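Local coordinates for bifunctional protein PutA (Bdellovibrio bacteriovorus, PDB 5UR2) that probably oxidises L-proline to L-glutamate in two steps, through proline dehydrogenase and NAD-dependent L-glutamate gamma-semialdehyde dehydrogenase activities, at residues 833-838 against 856-861. Sequence-based numbering, arbitrary orientation.
Sequences GTIAEA and FAPPTI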
loop_
_atom_site.group_PDB
_atom_site.type_symbol
_atom_site.label_atom_id
_atom_site.label_comp_id
_atom_site.label_asym_id
_atom_site.label_seq_id
_atom_site.Cartn_x
_atom_site.Cartn_y
_atom_site.Cartn_z
ATOM N N GLY B 833 41.241 12.735 17.705
ATOM C CA GLY B 833 41.423 14.139 17.384
ATOM C C GLY B 833 40.225 14.987 17.777
ATOM O O GLY B 833 40.382 16.072 18.343
ATOM N N THR B 834 39.013 14.494 17.506
ATOM C CA THR B 834 37.818 15.209 17.940
ATOM C C THR B 834 37.786 15.332 19.460
ATOM O O THR B 834 37.449 16.392 20.005
ATOM C CB THR B 834 36.573 14.479 17.430
ATOM O OG1 THR B 834 36.546 14.555 16.007
ATOM C CG2 THR B 834 35.297 15.117 17.979
ATOM N N ILE B 835 38.148 14.261 20.165
ATOM C CA ILE B 835 38.161 14.309 21.622
ATOM C C ILE B 835 39.159 15.359 22.103
ATOM O O ILE B 835 38.886 16.112 23.048
ATOM C CB ILE B 835 38.475 12.919 22.195
ATOM C CG1 ILE B 835 37.324 11.952 21.916
ATOM C CG2 ILE B 835 38.733 13.007 23.705
ATOM C CD1 ILE B 835 37.663 10.503 22.224
ATOM N N ALA B 836 40.333 15.416 21.465
ATOM C CA ALA B 836 41.350 16.388 21.861
ATOM C C ALA B 836 40.896 17.815 21.588
ATOM O O ALA B 836 41.070 18.698 22.436
ATOM C CB ALA B 836 42.672 16.110 21.138
ATOM N N GLU B 837 40.314 18.065 20.413
ATOM C CA GLU B 837 39.812 19.405 20.127
ATOM C C GLU B 837 38.712 19.785 21.108
ATOM O O GLU B 837 38.730 20.878 21.682
ATOM C CB GLU B 837 39.305 19.487 18.682
ATOM N N ALA B 838 37.786 18.860 21.367
ATOM C CA ALA B 838 36.665 19.161 22.246
ATOM C C ALA B 838 37.118 19.424 23.679
ATOM O O ALA B 838 36.498 20.231 24.383
ATOM C CB ALA B 838 35.662 18.008 22.207
ATOM N N PHE B 856 40.928 0.975 20.526
ATOM C CA PHE B 856 40.019 1.188 21.648
ATOM C C PHE B 856 39.942 2.683 21.915
ATOM O O PHE B 856 40.811 3.252 22.577
ATOM C CB PHE B 856 40.482 0.396 22.869
ATOM C CG PHE B 856 40.475 -1.092 22.643
ATOM C CD1 PHE B 856 39.292 -1.817 22.719
ATOM C CD2 PHE B 856 41.646 -1.756 22.291
ATOM C CE1 PHE B 856 39.279 -3.175 22.481
ATOM C CE2 PHE B 856 41.639 -3.120 22.052
ATOM C CZ PHE B 856 40.446 -3.833 22.150
ATOM N N ALA B 857 38.932 3.326 21.356
ATOM C CA ALA B 857 38.670 4.722 21.698
ATOM C C ALA B 857 37.837 4.787 22.985
ATOM O O ALA B 857 36.964 3.944 23.198
ATOM C CB ALA B 857 37.951 5.448 20.549
ATOM N N PRO B 858 38.098 5.748 23.869
ATOM C CA PRO B 858 37.436 5.758 25.178
ATOM C C PRO B 858 36.040 6.344 25.101
ATOM O O PRO B 858 35.798 7.306 24.360
ATOM C CB PRO B 858 38.350 6.654 26.022
ATOM C CG PRO B 858 38.908 7.632 25.015
ATOM C CD PRO B 858 39.070 6.848 23.727
ATOM N N PRO B 859 35.097 5.822 25.882
ATOM C CA PRO B 859 33.801 6.498 26.002
ATOM C C PRO B 859 34.000 7.821 26.730
ATOM O O PRO B 859 34.597 7.863 27.809
ATOM C CB PRO B 859 32.961 5.515 26.823
ATOM C CG PRO B 859 33.986 4.800 27.678
ATOM C CD PRO B 859 35.227 4.690 26.817
ATOM N N THR B 860 33.503 8.903 26.125
ATOM C CA THR B 860 33.805 10.264 26.555
ATOM C C THR B 860 32.530 11.094 26.591
ATOM O O THR B 860 31.765 11.088 25.622
ATOM C CB THR B 860 34.823 10.908 25.603
ATOM O OG1 THR B 860 35.956 10.041 25.458
ATOM C CG2 THR B 860 35.277 12.265 26.123
ATOM N N ILE B 861 32.324 11.843 27.681
ATOM C CA ILE B 861 31.132 12.672 27.859
ATOM C C ILE B 861 31.555 14.110 28.152
ATOM O O ILE B 861 32.308 14.356 29.101
ATOM C CB ILE B 861 30.237 12.157 29.001
ATOM C CG1 ILE B 861 29.892 10.682 28.826
ATOM C CG2 ILE B 861 28.950 12.947 29.047
ATOM C CD1 ILE B 861 29.068 10.137 29.974
#
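Ile-835 reaches from its helix to Pro-858 and Thr-860, and its CD1 methyl makes the closest approaches to both. The apolar part is the meeting with Pro-858. The methyl end of Ile-835 meets the CG and CD atoms of the proline ring. Ile-835 CD1 lies 4.2 Å from Pro-858 CG, and CD of the same ring is equally near. CG1 of Ile-835 stands anti to the carbonyl carbon (chi1 -68°), and the chain then runs on extended. This carries CD1 well out from the helix. The branch methyl CG2 of Ile-835 stays closer to the helix, 4.3 Å from Thr-860 CG2.

The contact belongs to the aldehyde dehydrogenase part of the chain. Helix 825-841 leads into strand 843-847, which runs antiparallel to strand 860-863. The segment 856-861 brings the chain back from the connection between them and enters this second strand. Strand 860-863 in turn pairs in parallel with strand 880-886, within the mixed sheet. Ile-835 therefore packs from the helix onto this part of the sheet, where it also touches Lys-847 and Val-880. Lys-847 touches Pro-858 and Thr-860 as well.

The polar part lies within 856-861. Thr-860 OG1 gives a hydrogen bond of 3.0 Å to Pro-858 O, two residues back. The hydroxyl sits well above the carbonyl plane, 61° out of it. The bond ties the threonine side chain to the backbone where the loop enters the strand. It also gives a partner to a hydroxyl in a buried place, where the methyl of Ile-835 lies beside it. Ile-835 CD1 and Thr-860 OG1 are 3.7 Å apart, a van der Waals contact, with the two side chains meeting at a slant.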